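PDB 4RHZ: Cry23AA1 from Bacillus thuringiensis, which probably forms pores in insect gut membranes as the aerolysin-like, zinc-binding member of a binary toxin pair with Cry37Aa1. Local coordinates for residues Ile3-Asp8 / Gly88-Thr93; Lys32-Ser37 / Glu166-Gly171; Thr82-Glu87 / Ser216-Gly221; Ile95-Ser100 / Tyr118-Thr123. All blocks are in the same frame, centred on the assembly; numbering follows the deposited sequence.

Interaction 1. Residues Ile3-Asp8 / Gly88-Thr93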
loop_
_atom_site.group_PDB
_atom_site.type_symbol
_atom_site.label_atom_id
_atom_site.label_comp_id
_atom_site.label_asym_id
_atom_site.label_seq_id
_atom_site.Cartn_x
_atom_site.Cartn_y
_atom_site.Cartn_z
ATOM N N ILE A 3 22.818 -12.222 -10.271
ATOM C CA ILE A 3 22.445 -13.281 -11.220
ATOM C C ILE A 3 23.490 -14.431 -11.211
ATOM O O ILE A 3 24.660 -14.175 -11.449
ATOM C CB ILE A 3 22.468 -12.699 -12.633
ATOM C CG1 ILE A 3 21.554 -11.459 -12.685
ATOM C CG2 ILE A 3 22.056 -13.802 -13.648
ATOM C CD1 ILE A 3 20.027 -11.807 -12.392
ATOM N N ILE A 4 23.067 -15.654 -10.905
ATOM C CA ILE A 4 23.902 -16.818 -11.013
ATOM C C ILE A 4 24.029 -17.193 -12.478
ATOM O O ILE A 4 23.051 -17.621 -13.088
ATOM C CB ILE A 4 23.292 -18.007 -10.306
ATOM C CG1 ILE A 4 23.017 -17.668 -8.815
ATOM C CG2 ILE A 4 24.239 -19.306 -10.500
ATOM C CD1 ILE A 4 24.324 -17.258 -8.030
ATOM N N ASN A 5 25.219 -17.027 -13.050
ATOM C CA ASN A 5 25.442 -17.457 -14.459
ATOM C C ASN A 5 25.900 -18.963 -14.483
ATOM O O ASN A 5 26.983 -19.245 -14.023
ATOM C CB ASN A 5 26.494 -16.542 -15.098
ATOM C CG ASN A 5 26.706 -16.847 -16.565
ATOM O OD1 ASN A 5 26.929 -18.002 -16.936
ATOM N ND2 ASN A 5 26.609 -15.827 -17.415
ATOM N N ILE A 6 25.034 -19.893 -14.888
ATOM C CA ILE A 6 25.317 -21.313 -14.878
ATOM C C ILE A 6 26.694 -21.604 -15.546
ATOM O O ILE A 6 27.597 -22.149 -14.900
ATOM C CB ILE A 6 24.243 -22.100 -15.584
ATOM C CG1 ILE A 6 22.896 -21.934 -14.864
ATOM C CG2 ILE A 6 24.611 -23.646 -15.649
ATOM C CD1 ILE A 6 22.979 -22.276 -13.419
ATOM N N GLN A 7 26.870 -21.089 -16.771
ATOM C CA GLN A 7 28.112 -21.188 -17.456
ATOM C C GLN A 7 29.283 -20.708 -16.674
ATOM O O GLN A 7 30.294 -21.430 -16.649
ATOM C CB GLN A 7 28.058 -20.627 -18.874
ATOM C CG GLN A 7 27.284 -21.555 -19.780
ATOM C CD GLN A 7 27.409 -21.173 -21.244
ATOM O OE1 GLN A 7 26.803 -20.196 -21.677
ATOM N NE2 GLN A 7 28.154 -21.986 -22.042
ATOM N N ASP A 8 29.227 -19.531 -16.042
ATOM C CA ASP A 8 30.412 -19.064 -15.311
ATOM C C ASP A 8 30.694 -20.023 -14.153
ATOM O O ASP A 8 31.829 -20.133 -13.714
ATOM C CB ASP A 8 30.243 -17.660 -14.711
ATOM C CG ASP A 8 30.146 -16.529 -15.774
ATOM O OD1 ASP A 8 30.604 -16.647 -16.957
ATOM O OD2 ASP A 8 29.631 -15.467 -15.385
ATOM N N GLY A 88 18.723 -13.834 -9.293
ATOM C CA GLY A 88 18.276 -14.529 -10.488
ATOM C C GLY A 88 19.302 -15.526 -11.024
ATOM O O GLY A 88 20.289 -15.841 -10.356
ATOM N N VAL A 89 19.061 -15.971 -12.263
ATOM C CA VAL A 89 19.778 -17.063 -12.907
ATOM C C VAL A 89 19.821 -16.834 -14.417
ATOM O O VAL A 89 18.832 -16.380 -15.030
ATOM C CB VAL A 89 19.189 -18.442 -12.483
ATOM C CG1 VAL A 89 17.749 -18.693 -13.057
ATOM C CG2 VAL A 89 20.175 -19.634 -12.749
ATOM N N LYS A 90 21.004 -17.063 -15.007
ATOM C CA LYS A 90 21.165 -17.058 -16.459
ATOM C C LYS A 90 21.673 -18.429 -16.975
ATOM O O LYS A 90 22.824 -18.878 -16.671
ATOM C CB LYS A 90 22.151 -15.987 -16.830
ATOM C CG LYS A 90 22.417 -15.855 -18.368
ATOM C CD LYS A 90 23.250 -14.560 -18.583
ATOM C CE LYS A 90 23.563 -14.301 -20.031
ATOM N NZ LYS A 90 22.331 -14.198 -20.819
ATOM N N ALA A 91 20.801 -19.069 -17.741
ATOM C CA ALA A 91 21.005 -20.396 -18.338
ATOM C C ALA A 91 21.205 -20.081 -19.766
ATOM O O ALA A 91 21.521 -18.945 -20.092
ATOM C CB ALA A 91 19.776 -21.223 -18.176
ATOM N N GLY A 92 20.999 -21.025 -20.660
ATOM C CA GLY A 92 21.324 -20.729 -22.050
ATOM C C GLY A 92 20.194 -20.094 -22.855
ATOM O O GLY A 92 20.402 -19.400 -23.862
ATOM N N THR A 93 18.989 -20.370 -22.439
ATOM C CA THR A 93 17.809 -19.829 -23.084
ATOM C C THR A 93 17.113 -18.768 -22.136
ATOM O O THR A 93 17.296 -18.759 -20.922
ATOM C CB THR A 93 16.924 -21.058 -23.465
ATOM O OG1 THR A 93 15.662 -20.630 -23.950
ATOM C CG2 THR A 93 16.689 -21.970 -22.278
HETATM O O HOH W 1 24.752 -19.696 -18.477
#

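Interaction 2. Residues Lys32-Ser37 / Glu166-Gly171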
loop_
_atom_site.group_PDB
_atom_site.type_symbol
_atom_site.label_atom_id
_atom_site.label_comp_id
_atom_site.label_asym_id
_atom_site.label_seq_id
_atom_site.Cartn_x
_atom_site.Cartn_y
_atom_site.Cartn_z
ATOM N N LYS A 32 16.972 -28.547 -19.909
ATOM C CA LYS A 32 15.704 -27.839 -19.825
ATOM C C LYS A 32 15.433 -26.995 -18.558
ATOM O O LYS A 32 15.856 -27.313 -17.435
ATOM C CB LYS A 32 14.496 -28.709 -20.290
ATOM C CG LYS A 32 14.354 -30.054 -19.587
ATOM C CD LYS A 32 13.047 -30.840 -20.016
ATOM C CE LYS A 32 12.582 -31.840 -18.915
ATOM N NZ LYS A 32 11.094 -31.754 -18.617
ATOM N N VAL A 33 14.746 -25.884 -18.792
ATOM C CA VAL A 33 14.189 -25.076 -17.707
ATOM C C VAL A 33 12.652 -25.226 -17.700
ATOM O O VAL A 33 12.011 -25.152 -18.710
ATOM C CB VAL A 33 14.556 -23.621 -17.886
ATOM C CG1 VAL A 33 13.987 -22.748 -16.687
ATOM C CG2 VAL A 33 16.080 -23.466 -18.037
ATOM N N PHE A 34 12.065 -25.431 -16.545
ATOM C CA PHE A 34 10.609 -25.582 -16.492
ATOM C C PHE A 34 10.085 -25.302 -15.068
ATOM O O PHE A 34 10.902 -25.015 -14.119
ATOM C CB PHE A 34 10.206 -27.018 -16.963
ATOM C CG PHE A 34 10.856 -28.122 -16.147
ATOM C CD1 PHE A 34 10.146 -28.781 -15.144
ATOM C CD2 PHE A 34 12.214 -28.478 -16.357
ATOM C CE1 PHE A 34 10.766 -29.835 -14.398
ATOM C CE2 PHE A 34 12.832 -29.506 -15.610
ATOM C CZ PHE A 34 12.123 -30.171 -14.625
ATOM N N ASN A 35 8.747 -25.424 -14.919
ATOM C CA ASN A 35 8.026 -25.041 -13.695
ATOM C C ASN A 35 8.471 -23.664 -13.235
ATOM O O ASN A 35 8.819 -23.487 -12.061
ATOM C CB ASN A 35 8.311 -26.021 -12.537
ATOM C CG ASN A 35 7.800 -27.425 -12.810
ATOM O OD1 ASN A 35 6.939 -27.615 -13.670
ATOM N ND2 ASN A 35 8.375 -28.421 -12.119
ATOM N N GLU A 36 8.560 -22.717 -14.157
ATOM C CA GLU A 36 8.807 -21.316 -13.776
ATOM C C GLU A 36 7.624 -20.828 -12.937
ATOM O O GLU A 36 6.449 -21.142 -13.219
ATOM C CB GLU A 36 8.915 -20.423 -15.002
ATOM C CG GLU A 36 10.141 -20.681 -15.848
ATOM C CD GLU A 36 9.838 -21.490 -17.083
ATOM O OE1 GLU A 36 9.097 -22.500 -16.999
ATOM O OE2 GLU A 36 10.324 -21.077 -18.154
ATOM N N SER A 37 7.933 -20.062 -11.910
ATOM C CA SER A 37 6.924 -19.679 -10.968
ATOM C C SER A 37 7.382 -18.486 -10.181
ATOM O O SER A 37 8.371 -18.580 -9.444
ATOM C CB SER A 37 6.668 -20.847 -10.028
ATOM O OG SER A 37 5.741 -20.470 -9.017
ATOM N N GLU A 166 11.460 -18.614 -9.038
ATOM C CA GLU A 166 11.817 -20.003 -8.931
ATOM C C GLU A 166 11.680 -20.719 -10.242
ATOM O O GLU A 166 10.795 -20.388 -11.053
ATOM C CB GLU A 166 10.913 -20.708 -7.926
ATOM C CG GLU A 166 11.259 -20.311 -6.513
ATOM C CD GLU A 166 10.421 -21.081 -5.518
ATOM O OE1 GLU A 166 10.953 -21.999 -4.889
ATOM O OE2 GLU A 166 9.208 -20.831 -5.406
ATOM N N CYS A 167 12.547 -21.711 -10.443
ATOM C CA CYS A 167 12.335 -22.717 -11.531
ATOM C C CYS A 167 13.127 -24.012 -11.272
ATOM O O CYS A 167 13.951 -24.071 -10.360
ATOM C CB CYS A 167 12.675 -22.175 -12.907
ATOM S SG CYS A 167 14.388 -21.643 -12.984
ATOM N N ASP A 168 12.839 -25.030 -12.079
ATOM C CA ASP A 168 13.582 -26.308 -12.108
ATOM C C ASP A 168 14.410 -26.391 -13.368
ATOM O O ASP A 168 14.088 -25.809 -14.397
ATOM C CB ASP A 168 12.617 -27.497 -12.127
ATOM C CG ASP A 168 11.872 -27.676 -10.801
ATOM O OD1 ASP A 168 12.441 -27.302 -9.746
ATOM O OD2 ASP A 168 10.745 -28.228 -10.829
ATOM N N MET A 169 15.462 -27.180 -13.286
ATOM C CA MET A 169 16.377 -27.347 -14.395
ATOM C C MET A 169 16.802 -28.812 -14.373
ATOM O O MET A 169 17.032 -29.395 -13.296
ATOM C CB MET A 169 17.575 -26.443 -14.189
ATOM C CG MET A 169 17.327 -25.038 -14.609
ATOM S SD MET A 169 18.786 -23.976 -14.406
ATOM C CE MET A 169 18.006 -22.362 -14.196
ATOM N N SER A 170 16.865 -29.415 -15.552
ATOM C CA SER A 170 17.411 -30.762 -15.698
ATOM C C SER A 170 18.265 -30.754 -16.955
ATOM O O SER A 170 18.105 -29.863 -17.832
ATOM C CB SER A 170 16.311 -31.801 -15.853
ATOM O OG SER A 170 15.619 -31.483 -17.034
ATOM N N GLY A 171 19.173 -31.745 -17.030
ATOM C CA GLY A 171 20.081 -31.813 -18.159
ATOM C C GLY A 171 21.499 -31.394 -17.867
ATOM O O GLY A 171 21.831 -31.116 -16.729
HETATM O O HOH W 2 7.542 -19.222 -6.604
#

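Interaction 3. Residues Thr82-Glu87 / Ser216-Gly221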
loop_
_atom_site.group_PDB
_atom_site.type_symbol
_atom_site.label_atom_id
_atom_site.label_comp_id
_atom_site.label_asym_id
_atom_site.label_seq_id
_atom_site.Cartn_x
_atom_site.Cartn_y
_atom_site.Cartn_z
ATOM N N THR A 82 6.499 -0.798 -9.914
ATOM C CA THR A 82 7.871 -1.150 -10.009
ATOM C C THR A 82 7.999 -2.642 -9.679
ATOM O O THR A 82 7.368 -3.171 -8.715
ATOM C CB THR A 82 8.663 -0.313 -9.108
ATOM O OG1 THR A 82 8.539 1.008 -9.573
ATOM C CG2 THR A 82 10.203 -0.672 -9.115
ATOM N N SER A 83 8.760 -3.322 -10.543
ATOM C CA SER A 83 9.213 -4.663 -10.277
ATOM C C SER A 83 10.684 -4.911 -10.724
ATOM O O SER A 83 11.265 -4.095 -11.471
ATOM C CB SER A 83 8.250 -5.657 -10.867
ATOM O OG SER A 83 8.357 -5.632 -12.264
ATOM N N ALA A 84 11.300 -5.945 -10.128
ATOM C CA ALA A 84 12.677 -6.405 -10.484
ATOM C C ALA A 84 12.905 -7.818 -9.899
ATOM O O ALA A 84 12.166 -8.257 -8.999
ATOM C CB ALA A 84 13.724 -5.462 -9.969
ATOM N N VAL A 85 13.870 -8.543 -10.462
ATOM C CA VAL A 85 14.405 -9.753 -9.895
ATOM C C VAL A 85 15.621 -9.227 -9.143
ATOM O O VAL A 85 16.350 -8.394 -9.645
ATOM C CB VAL A 85 14.861 -10.698 -11.033
ATOM C CG1 VAL A 85 15.800 -11.880 -10.516
ATOM C CG2 VAL A 85 13.663 -11.210 -11.848
ATOM N N THR A 86 15.819 -9.659 -7.915
ATOM C CA THR A 86 17.025 -9.247 -7.153
ATOM C C THR A 86 17.978 -10.446 -7.008
ATOM O O THR A 86 19.199 -10.280 -6.789
ATOM C CB THR A 86 16.631 -8.742 -5.737
ATOM O OG1 THR A 86 15.706 -9.689 -5.184
ATOM C CG2 THR A 86 15.878 -7.411 -5.848
ATOM N N GLU A 87 17.454 -11.642 -7.174
ATOM C CA GLU A 87 18.342 -12.823 -7.171
ATOM C C GLU A 87 17.902 -13.717 -8.244
ATOM O O GLU A 87 16.812 -14.283 -8.146
ATOM C CB GLU A 87 18.266 -13.567 -5.839
ATOM C CG GLU A 87 19.079 -12.870 -4.705
ATOM C CD GLU A 87 19.034 -13.700 -3.446
ATOM O OE1 GLU A 87 17.917 -13.937 -2.905
ATOM O OE2 GLU A 87 20.100 -14.207 -3.033
ATOM N N SER A 216 14.802 -14.468 -5.962
ATOM C CA SER A 216 13.833 -13.537 -5.435
ATOM C C SER A 216 13.704 -12.213 -6.196
ATOM O O SER A 216 14.540 -11.850 -7.074
ATOM C CB SER A 216 14.145 -13.302 -3.950
ATOM O OG SER A 216 15.276 -12.480 -3.898
ATOM N N GLY A 217 12.656 -11.481 -5.836
ATOM C CA GLY A 217 12.452 -10.113 -6.358
ATOM C C GLY A 217 11.342 -9.390 -5.634
ATOM O O GLY A 217 11.010 -9.715 -4.481
ATOM N N PHE A 218 10.732 -8.419 -6.299
ATOM C CA PHE A 218 9.613 -7.714 -5.648
ATOM C C PHE A 218 8.562 -7.183 -6.639
ATOM O O PHE A 218 8.832 -7.106 -7.829
ATOM C CB PHE A 218 10.155 -6.619 -4.734
ATOM C CG PHE A 218 10.868 -5.535 -5.475
ATOM C CD1 PHE A 218 10.163 -4.426 -5.944
ATOM C CD2 PHE A 218 12.260 -5.609 -5.698
ATOM C CE1 PHE A 218 10.824 -3.403 -6.641
ATOM C CE2 PHE A 218 12.948 -4.601 -6.384
ATOM C CZ PHE A 218 12.231 -3.494 -6.886
ATOM N N ILE A 219 7.378 -6.811 -6.134
ATOM C CA ILE A 219 6.405 -6.003 -6.910
ATOM C C ILE A 219 5.968 -4.902 -5.921
ATOM O O ILE A 219 5.608 -5.199 -4.779
ATOM C CB ILE A 219 5.268 -6.928 -7.394
ATOM C CG1 ILE A 219 4.175 -6.192 -8.157
ATOM C CG2 ILE A 219 4.587 -7.697 -6.223
ATOM C CD1 ILE A 219 4.669 -5.526 -9.330
ATOM N N GLU A 220 6.121 -3.638 -6.285
ATOM C CA GLU A 220 5.751 -2.583 -5.432
ATOM C C GLU A 220 4.975 -1.506 -6.215
ATOM O O GLU A 220 5.071 -1.429 -7.462
ATOM C CB GLU A 220 6.945 -1.988 -4.693
ATOM C CG GLU A 220 7.721 -1.070 -5.532
ATOM C CD GLU A 220 8.821 -0.317 -4.766
ATOM O OE1 GLU A 220 8.654 -0.017 -3.548
ATOM O OE2 GLU A 220 9.849 0.014 -5.395
ATOM N N GLY A 221 4.217 -0.663 -5.496
ATOM C CA GLY A 221 3.225 0.276 -6.148
ATOM C C GLY A 221 2.487 1.183 -5.134
ATOM O O GLY A 221 2.524 0.932 -3.918
#

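Interaction 4. Residues Ile95-Ser100 / Tyr118-Thr123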
loop_
_atom_site.group_PDB
_atom_site.type_symbol
_atom_site.label_atom_id
_atom_site.label_comp_id
_atom_site.label_asym_id
_atom_site.label_seq_id
_atom_site.Cartn_x
_atom_site.Cartn_y
_atom_site.Cartn_z
ATOM N N ILE A 95 14.814 -17.003 -19.634
ATOM C CA ILE A 95 13.841 -17.470 -18.630
ATOM C C ILE A 95 13.049 -16.242 -18.133
ATOM O O ILE A 95 13.640 -15.330 -17.547
ATOM C CB ILE A 95 14.493 -18.182 -17.455
ATOM C CG1 ILE A 95 15.568 -19.174 -17.944
ATOM C CG2 ILE A 95 13.412 -18.857 -16.555
ATOM C CD1 ILE A 95 16.588 -19.471 -16.827
ATOM N N SER A 96 11.735 -16.218 -18.388
ATOM C CA SER A 96 10.889 -15.124 -17.895
ATOM C C SER A 96 9.439 -15.546 -17.594
ATOM O O SER A 96 9.009 -16.603 -18.083
ATOM C CB SER A 96 10.964 -13.907 -18.847
ATOM O OG SER A 96 10.396 -14.246 -20.066
ATOM N N THR A 97 8.713 -14.740 -16.789
ATOM C CA THR A 97 7.296 -14.993 -16.445
ATOM C C THR A 97 6.516 -13.667 -16.358
ATOM O O THR A 97 6.989 -12.729 -15.716
ATOM C CB THR A 97 7.170 -15.606 -15.050
ATOM O OG1 THR A 97 7.880 -16.828 -14.978
ATOM C CG2 THR A 97 5.707 -15.899 -14.678
ATOM N N LYS A 98 5.346 -13.597 -17.014
ATOM C CA LYS A 98 4.377 -12.523 -16.797
ATOM C C LYS A 98 3.567 -13.054 -15.629
ATOM O O LYS A 98 2.904 -14.083 -15.721
ATOM C CB LYS A 98 3.462 -12.338 -18.013
ATOM C CG LYS A 98 3.262 -10.875 -18.557
ATOM C CD LYS A 98 2.266 -10.003 -17.720
ATOM C CE LYS A 98 2.048 -8.580 -18.309
ATOM N NZ LYS A 98 2.920 -7.525 -17.624
ATOM N N GLN A 99 3.686 -12.415 -14.479
ATOM C CA GLN A 99 2.791 -12.801 -13.408
ATOM C C GLN A 99 1.772 -11.719 -12.999
ATOM O O GLN A 99 2.086 -10.534 -12.897
ATOM C CB GLN A 99 3.521 -13.366 -12.221
ATOM C CG GLN A 99 3.199 -14.826 -12.075
ATOM C CD GLN A 99 2.071 -15.049 -11.135
ATOM O OE1 GLN A 99 2.010 -14.405 -10.101
ATOM N NE2 GLN A 99 1.173 -15.949 -11.465
ATOM N N SER A 100 0.556 -12.181 -12.790
ATOM C CA SER A 100 -0.501 -11.341 -12.286
ATOM C C SER A 100 -0.712 -11.620 -10.813
ATOM O O SER A 100 -0.739 -12.761 -10.394
ATOM C CB SER A 100 -1.775 -11.611 -13.092
ATOM O OG SER A 100 -2.851 -11.675 -12.194
ATOM N N TYR A 118 8.768 -10.740 -15.020
ATOM C CA TYR A 118 10.055 -11.129 -14.457
ATOM C C TYR A 118 10.994 -11.857 -15.444
ATOM O O TYR A 118 10.720 -12.992 -15.845
ATOM C CB TYR A 118 9.843 -11.934 -13.215
ATOM C CG TYR A 118 9.193 -11.080 -12.157
ATOM C CD1 TYR A 118 9.953 -10.284 -11.320
ATOM C CD2 TYR A 118 7.791 -11.029 -12.038
ATOM C CE1 TYR A 118 9.351 -9.505 -10.348
ATOM C CE2 TYR A 118 7.181 -10.221 -11.084
ATOM C CZ TYR A 118 7.943 -9.480 -10.253
ATOM O OH TYR A 118 7.298 -8.696 -9.310
ATOM N N ASN A 119 12.057 -11.160 -15.824
ATOM C CA ASN A 119 13.152 -11.758 -16.564
ATOM C C ASN A 119 14.252 -12.256 -15.588
ATOM O O ASN A 119 14.929 -11.452 -14.938
ATOM C CB ASN A 119 13.714 -10.765 -17.566
ATOM C CG ASN A 119 15.008 -11.339 -18.330
ATOM O OD1 ASN A 119 15.613 -12.396 -17.964
ATOM N ND2 ASN A 119 15.443 -10.591 -19.337
ATOM N N TYR A 120 14.407 -13.569 -15.487
ATOM C CA TYR A 120 15.270 -14.173 -14.434
ATOM C C TYR A 120 16.749 -13.837 -14.525
ATOM O O TYR A 120 17.457 -13.905 -13.526
ATOM C CB TYR A 120 15.108 -15.682 -14.362
ATOM C CG TYR A 120 13.755 -16.206 -13.918
ATOM C CD1 TYR A 120 12.565 -15.559 -14.252
ATOM C CD2 TYR A 120 13.669 -17.420 -13.246
ATOM C CE1 TYR A 120 11.294 -16.117 -13.871
ATOM C CE2 TYR A 120 12.442 -17.953 -12.858
ATOM C CZ TYR A 120 11.274 -17.298 -13.185
ATOM O OH TYR A 120 10.100 -17.870 -12.815
ATOM N N SER A 121 17.156 -13.355 -15.687
ATOM C CA SER A 121 18.566 -13.171 -16.044
ATOM C C SER A 121 19.108 -11.775 -15.829
ATOM O O SER A 121 20.323 -11.540 -16.086
ATOM C CB SER A 121 18.782 -13.592 -17.520
ATOM O OG SER A 121 18.249 -14.945 -17.613
ATOM N N THR A 122 18.260 -10.856 -15.372
ATOM C CA THR A 122 18.748 -9.499 -15.111
ATOM C C THR A 122 18.281 -8.965 -13.762
ATOM O O THR A 122 17.264 -9.429 -13.244
ATOM C CB THR A 122 18.380 -8.497 -16.278
ATOM O OG1 THR A 122 18.901 -7.211 -15.943
ATOM C CG2 THR A 122 16.833 -8.316 -16.471
ATOM N N THR A 123 19.023 -8.030 -13.170
ATOM C CA THR A 123 18.547 -7.324 -11.980
ATOM C C THR A 123 17.971 -5.920 -12.322
ATOM O O THR A 123 17.687 -5.078 -11.403
ATOM C CB THR A 123 19.661 -7.046 -10.994
ATOM O OG1 THR A 123 20.661 -6.300 -11.701
ATOM C CG2 THR A 123 20.264 -8.303 -10.451
HETATM O O HOH W 3 16.241 -14.457 -19.227
#

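Interaction 1. Residues Ile3-Asp8 / Gly88-Thr93
A short parallel beta ladder opens the fold: the N-terminal strand Ile-3 to Asn-5 lies beside Gly-88 to Lys-90, the end of the long strand 67-90, and then runs straight into a helix. The two strand axes approach to 4.2 Å with their directions 27° apart. Ile-4 bonds on both sides of Val-89: its N donates to Gly-88 O at 2.8 Å, and its O accepts from Lys-90 N at 2.9 Å. The third rung, Ile-6 N to Lys-90 O at 3.0 Å, already belongs to the first helical residue. Lys-90 O also accepts a hydrogen bond from a water that in turn accepts from Gln-7 N, which ties the first turn of the helix to the strand end.

Side chains alternate across the ladder. On one face the CG2 branch of Ile-3 lies against Lys-90 CB, while its CD1 lies over the bare CA of Gly-88 at 3.8 Å, where the lack of a side chain gives the methyl its place. Next to it the Asn-5 amide runs alongside the lysine chain, ND2 against CD. On the Val-89 face, Ile-6 reaches back from the start of the helix, its CD1 3.9 Å from Val-89 CG2, and Leu-173 and Met-169 of strand 146-179 continue this apolar layer. Asn-5, with CG anti to its backbone N (chi1 -176°), turns OD1 back over the helix start to accept from Asp-8 N at 2.9 Å, the donor standing above the amide plane. This is a side-chain N-cap, set here at a strand-to-helix junction on a parallel beta ladder.

Interaction 2. Residues Lys32-Ser37 / Glu166-Gly171
Phe-34 lays one face of its ring over Asp-168 CB, a CH-pi contact of 3.8 Å from CB to the ring centroid, 17° off the normal. The two residues form a hydrogen-bonded pair in the antiparallel ladder between strand 32-40 and the long strand 146-179 of the aerolysin-type fold. Phe-34 CG sits between the backbone N and the carbonyl carbon (chi1 57°), a torsion that swings the ring across toward its neighbour. Lys-32 NZ comes over the opposite face, offset toward the rim.

Beyond Phe-34 the register slips by one residue in a beta bulge. Asn-35, with positive phi and psi, points its side chain toward the other strand, and the pairing resumes with Ser-37 and Glu-166. On the face away from the ring, Val-33 CG2 lies beside Met-169 CG at 4.0 Å and Val-33 CG1 touches Cys-167 SG.

His-212, on the adjoining strand 211-235, bonds both acids through its two ring nitrogens, NE2 to Glu-166 OE1 and ND1 to Asp-168 OD1. The second oxygen of Asp-168 serves the bulge: Asn-35 ND2 donates to Asp-168 OD2 at 2.7 Å on its anti side, somewhat out of the carboxylate plane, the amide and carboxylate planes 72° apart.

Interaction 3. Residues Thr82-Glu87 / Ser216-Gly221
Phe-218 and Ala-84 face each other as a hydrogen-bonded antiparallel pair, and the phenyl ring lies over the backbone of 82-85. Ala-84 N stands over the centre of one ring face, and Ala-84 CB touches CE2 at 3.8 Å. Two methyls meet the ring at its edge, near its plane: Thr-82 CG2 at CE1, 3.7 Å away, and Thr-86 CG2 at CD2. The ring is brought there by its first torsion, which holds CG between the backbone N and the carbonyl carbon (chi1 65°). Further along the same face, Glu-220 runs beside Thr-82, CG against CB at 3.8 Å.

The backbone sets this register. Phe-218 N donates to Ala-84 O, while Thr-82 and Glu-220 exchange two bonds. At the other end Thr-86 and Glu-87 both oppose Ser-216 in a classic beta bulge. Ser-216 O is gripped by two donors coming from the same face of its plane, Thr-86 N at 2.7 Å and Glu-87 N at 2.9 Å. Ser-216 OG also shares a hydrogen bond with Thr-86 OG1 at 3.1 Å. Gly-217, across from Val-85, brings its bare CA to 3.2 Å from Ala-84 O, a CA-H...O contact.

Further out, on the other side of strand 67-90, strand 126-142 bonds Thr-82 OG1 through Thr-127 OG1 and the Ser-83 backbone through Thr-126. Strand 211-235 pairs with 67-90 on one side and with 146-179 on the other, where Val-161 and Val-163 pack on Ile-219; Tyr-118 of strand 111-119 crosses the Ser-83 and Ile-219 face and bonds Phe-218 O.

Interaction 4. Residues Ile95-Ser100 / Tyr118-Thr123
The open end of the beta hairpin formed by strands 96-105 and 111-119 is closed by Ile-95 and Tyr-120. Ile-95 CG2 sits over one face of the tyrosine ring, 3.8 Å from its centroid in a CH-pi contact, and the two side chains cross at about a right angle. With CG anti to the carbonyl carbon (chi1 -66°), the ring extends along the other strand as far as Thr-97, where OH and Thr-97 OG1 share a hydrogen bond of 3.3 Å. The same hydroxyl bonds Glu-166 O.

The antiparallel pairing is short: Thr-97 and Tyr-118 exchange two backbone bonds, both 2.8 Å, and Tyr-120 N, already in the turn, donates to Ile-95 O. Strand 111-119 leaves the hairpin through this type I turn, from Asn-119 to Thr-122. The turn is also an Asx turn, because Asn-119 OD1 accepts from Ser-121 N at 2.9 Å, the donor lying above the amide plane. A water accepts from Ile-95 N and donates to Asn-119 OD1, bridging turn and strand; it also lies 2.6 Å from Ser-121 OG, which bonds Val-89 O of strand 67-90. Tyr-118 presents its ring edge to Thr-97 O, and its side chain touches Val-85.

How the interactions relate
Interactions 1, 2 and 3 belong to one large sheet, whereas interaction 4 lies in the smaller hairpin sheet packed against it. Strand 67-90 serves both interaction 3, antiparallel near the chain centre, and interaction 1, parallel at the strand's far end. Interaction 2 is the surface contact, with a carboxylate-amide bond beside its phenyl ring; the other three are partly buried. Both interactions 2 and 3 combine an aromatic ring with a bulge, but the bulge of 3 is bound through one doubly accepting carbonyl. Interaction 4 is the hub, its tyrosines and turn reaching all the others, while interactions 1 and 2 meet through apolar packing between their side chains.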